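PDB 5CWQ: designed helical repeat protein from Synthetic construct, which is a de novo designed scaffold of stacked helical repeats, made to explore repeat-protein architectures, and has no known biological activity. Local coordinates for residues E19-S24 with S67-R72; D32-A37 with L93-I98; A163-A168 with R218-H223. All blocks are in the same frame, centred on the assembly; numbering follows the deposited sequence. Where two conformers were deposited one is given.

Interaction 1 (E19-S24 with S67-R72); sequences EARKRS and SEKAQR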
loop_
_atom_site.group_PDB
_atom_site.type_symbol
_atom_site.label_atom_id
_atom_site.label_comp_id
_atom_site.label_asym_id
_atom_site.label_seq_id
_atom_site.Cartn_x
_atom_site.Cartn_y
_atom_site.Cartn_z
ATOM N N GLU A 19 -10.247 -12.707 -11.318
ATOM C CA GLU A 19 -11.331 -13.023 -10.395
ATOM C C GLU A 19 -11.705 -11.798 -9.567
ATOM O O GLU A 19 -12.881 -11.563 -9.287
ATOM C CB GLU A 19 -10.939 -14.183 -9.478
ATOM C CG GLU A 19 -10.973 -15.548 -10.154
ATOM C CD GLU A 19 -12.372 -15.960 -10.581
ATOM O OE1 GLU A 19 -13.351 -15.334 -10.119
ATOM O OE2 GLU A 19 -12.494 -16.911 -11.382
ATOM N N ALA A 20 -10.701 -11.018 -9.178
ATOM C CA ALA A 20 -10.934 -9.800 -8.410
ATOM C C ALA A 20 -11.642 -8.757 -9.271
ATOM O O ALA A 20 -12.456 -7.979 -8.772
ATOM C CB ALA A 20 -9.621 -9.248 -7.872
ATOM N N ARG A 21 -11.328 -8.749 -10.564
ATOM C CA ARG A 21 -11.953 -7.821 -11.502
ATOM C C ARG A 21 -13.430 -8.144 -11.688
ATOM O O ARG A 21 -14.260 -7.245 -11.815
ATOM C CB ARG A 21 -11.237 -7.854 -12.855
ATOM C CG ARG A 21 -9.993 -6.982 -12.927
ATOM C CD ARG A 21 -9.261 -7.175 -14.246
ATOM N NE ARG A 21 -8.127 -6.265 -14.392
ATOM C CZ ARG A 21 -7.215 -6.350 -15.358
ATOM N NH1 ARG A 21 -7.291 -7.311 -16.270
ATOM N NH2 ARG A 21 -6.219 -5.475 -15.409
ATOM N N LYS A 22 -13.754 -9.433 -11.715
ATOM C CA LYS A 22 -15.139 -9.865 -11.858
ATOM C C LYS A 22 -15.919 -9.587 -10.578
ATOM O O LYS A 22 -17.074 -9.168 -10.625
ATOM C CB LYS A 22 -15.204 -11.351 -12.217
ATOM C CG LYS A 22 -15.133 -11.620 -13.716
ATOM C CD LYS A 22 -14.197 -12.771 -14.052
ATOM C CE LYS A 22 -14.666 -14.084 -13.450
ATOM N NZ LYS A 22 -13.738 -15.198 -13.788
ATOM N N ARG A 23 -15.280 -9.814 -9.434
ATOM C CA ARG A 23 -15.895 -9.509 -8.146
ATOM C C ARG A 23 -16.084 -8.002 -8.009
ATOM O O ARG A 23 -17.053 -7.541 -7.406
ATOM C CB ARG A 23 -15.047 -10.050 -6.991
ATOM C CG ARG A 23 -15.149 -11.557 -6.802
ATOM C CD ARG A 23 -14.497 -12.000 -5.501
ATOM N NE ARG A 23 -13.055 -11.755 -5.492
ATOM C CZ ARG A 23 -12.132 -12.636 -5.874
ATOM N NH1 ARG A 23 -12.478 -13.844 -6.304
ATOM N NH2 ARG A 23 -10.849 -12.304 -5.823
ATOM N N SER A 24 -15.154 -7.237 -8.571
ATOM C CA SER A 24 -15.257 -5.782 -8.564
ATOM C C SER A 24 -16.462 -5.328 -9.376
ATOM O O SER A 24 -17.185 -4.417 -8.975
ATOM C CB SER A 24 -13.982 -5.141 -9.119
ATOM O OG SER A 24 -12.876 -5.362 -8.261
ATOM N N SER A 67 2.723 -2.129 -14.336
ATOM C CA SER A 67 2.548 -0.726 -13.981
ATOM C C SER A 67 1.248 -0.178 -14.561
ATOM O O SER A 67 0.520 0.564 -13.895
ATOM C CB SER A 67 3.735 0.100 -14.475
ATOM O OG SER A 67 3.693 1.417 -13.958
ATOM N N GLU A 68 0.967 -0.543 -15.809
ATOM C CA GLU A 68 -0.275 -0.154 -16.466
ATOM C C GLU A 68 -1.468 -0.679 -15.681
ATOM O O GLU A 68 -2.466 0.020 -15.506
ATOM C CB GLU A 68 -0.310 -0.682 -17.904
ATOM C CG GLU A 68 0.678 0.002 -18.842
ATOM C CD GLU A 68 0.873 -0.748 -20.149
ATOM O OE1 GLU A 68 0.107 -1.698 -20.418
ATOM O OE2 GLU A 68 1.798 -0.387 -20.908
ATOM N N LYS A 69 -1.353 -1.913 -15.201
ATOM C CA LYS A 69 -2.422 -2.526 -14.427
ATOM C C LYS A 69 -2.538 -1.882 -13.047
ATOM O O LYS A 69 -3.639 -1.727 -12.521
ATOM C CB LYS A 69 -2.189 -4.032 -14.300
ATOM C CG LYS A 69 -2.397 -4.781 -15.608
ATOM C CD LYS A 69 -2.154 -6.270 -15.456
ATOM C CE LYS A 69 -2.379 -6.996 -16.776
ATOM N NZ LYS A 69 -2.226 -8.472 -16.647
ATOM N N ALA A 70 -1.400 -1.503 -12.471
ATOM C CA ALA A 70 -1.384 -0.824 -11.177
ATOM C C ALA A 70 -2.038 0.547 -11.282
ATOM O O ALA A 70 -2.771 0.968 -10.386
ATOM C CB ALA A 70 0.047 -0.688 -10.660
ATOM N N GLN A 71 -1.759 1.243 -12.380
ATOM C CA GLN A 71 -2.316 2.568 -12.611
ATOM C C GLN A 71 -3.833 2.493 -12.719
ATOM O O GLN A 71 -4.543 3.401 -12.283
ATOM C CB GLN A 71 -1.727 3.185 -13.884
ATOM C CG GLN A 71 -2.239 4.582 -14.200
ATOM C CD GLN A 71 -1.885 5.591 -13.124
ATOM O OE1 GLN A 71 -0.903 5.423 -12.400
ATOM N NE2 GLN A 71 -2.686 6.643 -13.012
ATOM N N ARG A 72 -4.318 1.402 -13.301
ATOM C CA ARG A 72 -5.749 1.196 -13.489
ATOM C C ARG A 72 -6.450 0.989 -12.148
ATOM O O ARG A 72 -7.484 1.600 -11.883
ATOM C CB ARG A 72 -5.995 0.002 -14.415
ATOM C CG ARG A 72 -7.463 -0.297 -14.671
ATOM C CD ARG A 72 -7.634 -1.404 -15.699
ATOM N NE ARG A 72 -9.022 -1.844 -15.806
ATOM C CZ ARG A 72 -9.446 -2.785 -16.644
ATOM N NH1 ARG A 72 -8.592 -3.392 -17.458
ATOM N NH2 ARG A 72 -10.730 -3.121 -16.669
HETATM O O HOH W 1 -5.879 -3.782 -13.443
#

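Interaction 2 (D32-A37 with L93-I98); sequences DLKELA and LALALI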
loop_
_atom_site.group_PDB
_atom_site.type_symbol
_atom_site.label_atom_id
_atom_site.label_comp_id
_atom_site.label_asym_id
_atom_site.label_seq_id
_atom_site.Cartn_x
_atom_site.Cartn_y
_atom_site.Cartn_z
ATOM N N ASP A 32 -22.336 -1.834 -4.060
ATOM C CA ASP A 32 -21.677 -2.227 -2.818
ATOM C C ASP A 32 -20.215 -1.775 -2.828
ATOM O O ASP A 32 -19.331 -2.503 -3.283
ATOM C CB ASP A 32 -21.776 -3.743 -2.626
ATOM C CG ASP A 32 -21.447 -4.179 -1.209
ATOM O OD1 ASP A 32 -20.814 -3.400 -0.467
ATOM O OD2 ASP A 32 -21.828 -5.309 -0.839
ATOM N N LEU A 33 -19.967 -0.570 -2.322
ATOM C CA LEU A 33 -18.634 0.027 -2.375
ATOM C C LEU A 33 -17.621 -0.704 -1.497
ATOM O O LEU A 33 -16.441 -0.785 -1.842
ATOM C CB LEU A 33 -18.691 1.500 -1.962
ATOM C CG LEU A 33 -19.565 2.427 -2.810
ATOM C CD1 LEU A 33 -19.389 3.865 -2.347
ATOM C CD2 LEU A 33 -19.247 2.304 -4.292
ATOM N N LYS A 34 -18.074 -1.228 -0.362
ATOM C CA LYS A 34 -17.179 -1.935 0.547
ATOM C C LYS A 34 -16.618 -3.195 -0.107
ATOM O O LYS A 34 -15.418 -3.469 -0.021
ATOM C CB LYS A 34 -17.899 -2.294 1.847
ATOM C CG LYS A 34 -17.042 -3.104 2.809
ATOM C CD LYS A 34 -17.684 -3.219 4.177
ATOM C CE LYS A 34 -16.816 -4.031 5.125
ATOM N NZ LYS A 34 -17.364 -4.054 6.509
ATOM N N GLU A 35 -17.488 -3.962 -0.758
ATOM C CA GLU A 35 -17.056 -5.157 -1.474
ATOM C C GLU A 35 -16.204 -4.773 -2.677
ATOM O O GLU A 35 -15.259 -5.477 -3.033
ATOM C CB GLU A 35 -18.260 -5.986 -1.922
ATOM C CG GLU A 35 -18.956 -6.725 -0.792
ATOM C CD GLU A 35 -20.035 -7.667 -1.290
ATOM O OE1 GLU A 35 -20.361 -7.617 -2.496
ATOM O OE2 GLU A 35 -20.557 -8.457 -0.475
ATOM N N LEU A 36 -16.550 -3.652 -3.300
ATOM C CA LEU A 36 -15.789 -3.135 -4.429
ATOM C C LEU A 36 -14.386 -2.751 -3.979
ATOM O O LEU A 36 -13.398 -3.110 -4.620
ATOM C CB LEU A 36 -16.506 -1.934 -5.049
ATOM C CG LEU A 36 -15.760 -1.147 -6.128
ATOM C CD1 LEU A 36 -15.323 -2.049 -7.262
ATOM C CD2 LEU A 36 -16.635 -0.018 -6.655
ATOM N N ALA A 37 -14.309 -2.032 -2.864
ATOM C CA ALA A 37 -13.036 -1.597 -2.304
ATOM C C ALA A 37 -12.165 -2.788 -1.913
ATOM O O ALA A 37 -10.954 -2.788 -2.144
ATOM C CB ALA A 37 -13.274 -0.699 -1.098
ATOM N N LEU A 93 -13.668 4.296 2.658
ATOM C CA LEU A 93 -12.607 5.230 2.296
ATOM C C LEU A 93 -11.246 4.644 2.655
ATOM O O LEU A 93 -10.333 4.634 1.831
ATOM C CB LEU A 93 -12.802 6.578 2.999
ATOM C CG LEU A 93 -11.682 7.610 2.817
ATOM C CD1 LEU A 93 -11.442 7.925 1.343
ATOM C CD2 LEU A 93 -12.004 8.882 3.596
ATOM N N ALA A 94 -11.124 4.149 3.882
ATOM C CA ALA A 94 -9.868 3.586 4.361
ATOM C C ALA A 94 -9.455 2.391 3.509
ATOM O O ALA A 94 -8.284 2.243 3.161
ATOM C CB ALA A 94 -9.989 3.182 5.826
ATOM N N LEU A 95 -10.423 1.546 3.170
ATOM C CA LEU A 95 -10.164 0.385 2.323
ATOM C C LEU A 95 -9.687 0.812 0.937
ATOM O O LEU A 95 -8.779 0.205 0.371
ATOM C CB LEU A 95 -11.422 -0.480 2.207
ATOM C CG LEU A 95 -11.854 -1.183 3.497
ATOM C CD1 LEU A 95 -13.297 -1.659 3.394
ATOM C CD2 LEU A 95 -10.927 -2.346 3.806
ATOM N N ALA A 96 -10.302 1.859 0.395
ATOM C CA ALA A 96 -9.908 2.381 -0.909
ATOM C C ALA A 96 -8.478 2.905 -0.869
ATOM O O ALA A 96 -7.714 2.721 -1.816
ATOM C CB ALA A 96 -10.864 3.480 -1.355
ATOM N N LEU A 97 -8.120 3.553 0.235
ATOM C CA LEU A 97 -6.780 4.105 0.392
ATOM C C LEU A 97 -5.734 2.998 0.484
ATOM O O LEU A 97 -4.603 3.167 0.023
ATOM C CB LEU A 97 -6.712 5.001 1.629
ATOM C CG LEU A 97 -7.500 6.312 1.547
ATOM C CD1 LEU A 97 -7.484 7.033 2.885
ATOM C CD2 LEU A 97 -6.959 7.221 0.451
ATOM N N ILE A 98 -6.110 1.868 1.074
ATOM C CA ILE A 98 -5.224 0.711 1.120
ATOM C C ILE A 98 -4.968 0.219 -0.302
ATOM O O ILE A 98 -3.832 -0.088 -0.661
ATOM C CB ILE A 98 -5.811 -0.434 1.989
ATOM C CG1 ILE A 98 -5.844 -0.015 3.461
ATOM C CG2 ILE A 98 -4.994 -1.727 1.835
ATOM C CD1 ILE A 98 -6.660 -0.946 4.353
#

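Interaction 3 (A163-A168 with R218-H223); sequences ALAEVA and REARRH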
loop_
_atom_site.group_PDB
_atom_site.type_symbol
_atom_site.label_atom_id
_atom_site.label_comp_id
_atom_site.label_asym_id
_atom_site.label_seq_id
_atom_site.Cartn_x
_atom_site.Cartn_y
_atom_site.Cartn_z
ATOM N N ALA A 163 6.347 2.489 0.093
ATOM C CA ALA A 163 6.566 2.962 -1.264
ATOM C C ALA A 163 7.628 4.057 -1.280
ATOM O O ALA A 163 8.478 4.094 -2.171
ATOM C CB ALA A 163 5.262 3.468 -1.869
ATOM N N LEU A 164 7.583 4.941 -0.290
ATOM C CA LEU A 164 8.577 6.004 -0.179
ATOM C C LEU A 164 9.962 5.417 0.060
ATOM O O LEU A 164 10.945 5.861 -0.535
ATOM C CB LEU A 164 8.216 6.972 0.950
ATOM C CG LEU A 164 6.990 7.857 0.712
ATOM C CD1 LEU A 164 6.627 8.614 1.980
ATOM C CD2 LEU A 164 7.218 8.829 -0.445
ATOM N N ALA A 165 10.030 4.422 0.939
ATOM C CA ALA A 165 11.281 3.728 1.223
ATOM C C ALA A 165 11.829 3.068 -0.038
ATOM O O ALA A 165 13.034 3.091 -0.292
ATOM C CB ALA A 165 11.073 2.693 2.311
ATOM N N GLU A 166 10.926 2.484 -0.820
ATOM C CA GLU A 166 11.281 1.804 -2.059
ATOM C C GLU A 166 11.990 2.755 -3.020
ATOM O O GLU A 166 13.089 2.470 -3.498
ATOM C CB GLU A 166 10.023 1.225 -2.715
ATOM C CG GLU A 166 10.260 0.427 -3.988
ATOM C CD GLU A 166 10.793 -0.968 -3.728
ATOM O OE1 GLU A 166 11.008 -1.323 -2.549
ATOM O OE2 GLU A 166 10.991 -1.713 -4.711
ATOM N N VAL A 167 11.355 3.890 -3.289
ATOM C CA VAL A 167 11.899 4.868 -4.222
ATOM C C VAL A 167 13.182 5.487 -3.684
ATOM O O VAL A 167 14.166 5.610 -4.410
ATOM C CB VAL A 167 10.881 5.988 -4.518
ATOM C CG1 VAL A 167 11.493 7.050 -5.431
ATOM C CG2 VAL A 167 9.629 5.405 -5.145
ATOM N N ALA A 168 13.165 5.878 -2.413
ATOM C CA ALA A 168 14.311 6.537 -1.794
ATOM C C ALA A 168 15.561 5.672 -1.904
ATOM O O ALA A 168 16.671 6.181 -2.082
ATOM C CB ALA A 168 14.016 6.856 -0.334
ATOM N N ARG A 218 7.724 -1.964 9.938
ATOM C CA ARG A 218 9.019 -2.544 10.285
ATOM C C ARG A 218 9.820 -2.883 9.032
ATOM O O ARG A 218 11.035 -2.690 8.998
ATOM C CB ARG A 218 8.842 -3.800 11.146
ATOM C CG ARG A 218 8.421 -3.510 12.580
ATOM C CD ARG A 218 8.303 -4.779 13.420
ATOM N NE ARG A 218 9.611 -5.346 13.762
ATOM C CZ ARG A 218 10.118 -6.475 13.265
ATOM N NH1 ARG A 218 9.444 -7.210 12.387
ATOM N NH2 ARG A 218 11.318 -6.878 13.660
ATOM N N GLU A 219 9.141 -3.385 8.005
ATOM C CA GLU A 219 9.808 -3.710 6.747
ATOM C C GLU A 219 10.328 -2.439 6.084
ATOM O O GLU A 219 11.422 -2.424 5.522
ATOM C CB GLU A 219 8.873 -4.452 5.787
ATOM C CG GLU A 219 9.514 -4.695 4.413
ATOM C CD GLU A 219 8.710 -5.615 3.511
ATOM O OE1 GLU A 219 7.998 -6.501 4.024
ATOM O OE2 GLU A 219 8.803 -5.456 2.275
ATOM N N ALA A 220 9.534 -1.375 6.149
ATOM C CA ALA A 220 9.926 -0.093 5.577
ATOM C C ALA A 220 11.202 0.417 6.235
ATOM O O ALA A 220 12.108 0.905 5.561
ATOM C CB ALA A 220 8.805 0.921 5.734
ATOM N N ARG A 221 11.266 0.295 7.557
ATOM C CA ARG A 221 12.434 0.729 8.307
ATOM C C ARG A 221 13.649 -0.118 7.949
ATOM O O ARG A 221 14.729 0.415 7.697
ATOM C CB ARG A 221 12.163 0.659 9.810
ATOM C CG ARG A 221 13.328 1.138 10.660
ATOM C CD ARG A 221 12.958 1.240 12.130
ATOM N NE ARG A 221 12.508 -0.037 12.677
ATOM C CZ ARG A 221 12.466 -0.327 13.974
ATOM N NH1 ARG A 221 12.858 0.566 14.875
ATOM N NH2 ARG A 221 12.038 -1.517 14.373
ATOM N N ARG A 222 13.469 -1.434 7.923
ATOM C CA ARG A 222 14.553 -2.339 7.560
ATOM C C ARG A 222 15.073 -2.043 6.156
ATOM O O ARG A 222 16.279 -2.079 5.917
ATOM C CB ARG A 222 14.094 -3.797 7.648
ATOM C CG ARG A 222 14.011 -4.336 9.066
ATOM C CD ARG A 222 13.862 -5.851 9.076
ATOM N NE ARG A 222 12.685 -6.299 8.332
ATOM C CZ ARG A 222 11.465 -6.429 8.849
ATOM N NH1 ARG A 222 11.235 -6.143 10.125
ATOM N NH2 ARG A 222 10.465 -6.847 8.084
ATOM N N HIS A 223 14.160 -1.744 5.237
ATOM C CA HIS A 223 14.529 -1.487 3.848
ATOM C C HIS A 223 15.448 -0.276 3.754
ATOM O O HIS A 223 16.486 -0.326 3.100
ATOM C CB HIS A 223 13.281 -1.269 2.993
ATOM C CG HIS A 223 13.549 -1.280 1.520
ATOM N ND1 HIS A 223 13.800 -2.441 0.819
ATOM C CD2 HIS A 223 13.605 -0.275 0.615
ATOM C CE1 HIS A 223 13.998 -2.150 -0.455
ATOM N NE2 HIS A 223 13.886 -0.843 -0.606
HETATM O O HOH W 2 13.927 0.079 -3.301
#

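Interaction 1 (E19-S24 with S67-R72)
The guanidinium groups of Arg21 and Arg72 are stacked, their centres 4.4 Å apart and their planes inclined by 24°. The overlap is partial: Arg72 NH1 hangs over one face of the Arg21 group, offset toward its rim, and comes to 3.8 Å from Arg21 NH2. Both groups are cationic, so the stack would be electrostatically unfavourable by itself; solvent and nearby carboxylates probably offset it. The same Arg21 NH2 also meets the aliphatic part of Lys69, with Lys69 CG 3.9 Å away, the two side chains crossing at about a right angle. A water lies at the edge of the Arg21 guanidinium, in its plane, accepting from Arg21 NH2 at 2.6 Å and donating to the backbone O of Lys69, which gives this end of the arginine an indirect polar link to the opposite helix. Further out, extended chains explain the reach: with CG anti to the backbone N (chi1 180°), Arg72 stretches toward Arg21, although the CA atoms of the pair are 11.1 Å apart. The ammonium of Lys69 turns to a salt bridge with Glu14, and Arg21 NH1 has a weak hydrogen bond to Gln18. Long side chains and one water thus span helices 5-30 and 60-86, at the surface of the repeat array; helix 33-57 packs against both, Glu43 touching Arg21 and Val47 touching Ala70.

Interaction 2 (D32-A37 with L93-I98)
Ala37 and Leu95 bring no flat group to their contact, so there are no ring faces or edges to compare; the methyl of Ala37 instead meets Leu95 CB at 3.8 Å. The other neighbour of Ala37 CB is the backbone N of Ala96, at 4.2 Å. With alanine at both positions, the backbones come close: the CA atoms of Ala37 and Ala96 are 5.2 Å apart, and the axes of 33-37 and 93-98 approach to 9.0 Å at a crossing angle of 18°, nearly parallel. Beside this point Lys34 touches Leu95 through its CG, 4.1 Å from Leu95 CD1, the chains crossing at a slant. A chi1 of 177° turns Lys34 CG away from its own N, and the extended chain then carries the ammonium past the leucine to a salt bridge with Glu91. At the start of helix 33-57 Asp32 is the N-cap, its OD1 accepting a weak but straight bond from Glu35 N (3.4 Å). Leu152 of helix 147-171 also touches Leu95, continuing the row of helices, while Leu36 packs on Val80 of helix 60-86. All direct contacts between the two segments are therefore apolar or van der Waals, consistent with a designed helix interface that depends on close shape fit; Lys34, the one ionisable residue that touches across it, has its charge probably balanced by Glu91, outside both segments.

Interaction 3 (A163-A168 with R218-H223)
The polar side of the contact centres on the His223 imidazole, which presents its edge to the 163-168 helix. His223 CD2 lies 3.5 Å from the backbone O of Ala165, close to the ring plane. A water, also at the ring's edge, is hydrogen-bonded to His223 NE2 (2.8 Å) and donates to Glu166 O, thus bridging the helices. Glu166 starts away from the partner helix, but a bend at chi2 (77°) brings its carboxylate back; OE1 stops 3.5 Å from His223 NE2 without forming a hydrogen bond, the two planes being 20° apart. In the designed repeat array, helices 147-171 and 204-230 run side by side, the short segments nearly parallel at 14° with axes 9.0 Å apart. Next to this pair the Cys169-Cys227 disulfide joins the same two helices covalently, and Cys169 touches the histidine. A leucine in place of His223 would probably leave the bridging water without its NE2 partner, so that the water-mediated link to Glu166 O is lost. The apolar contact is between alanine methyls, Ala165 CB and Ala220 CB 4.5 Å apart; Ala165 CB also lies 3.9 Å from the backbone O of Ala220, while Ala184 of helix 174-201 touches Ala220 as well.

Interaction 2 is the buried contact of the three, interaction 1 lies at the surface, and interaction 3 is intermediate, with two buried alanines beside two partly exposed polar residues. Chemistry follows place: arginines and a water outside, alanine and leucine inside, and in 163-168 with 218-223 alanines next to a histidine, a glutamate and a water. Interactions 2 and 3 share a geometry, nearly parallel segments with an alanine pair where the CA atoms are nearest, but differ in having a lysine or a histidine at the border. Interactions 1 and 2 use four different helices yet touch, Ser24 O packing on Leu36 CD1. Interaction 3 stands on the opposite side of the chain's centre, about 10 Å from interaction 2 at the nearest atoms.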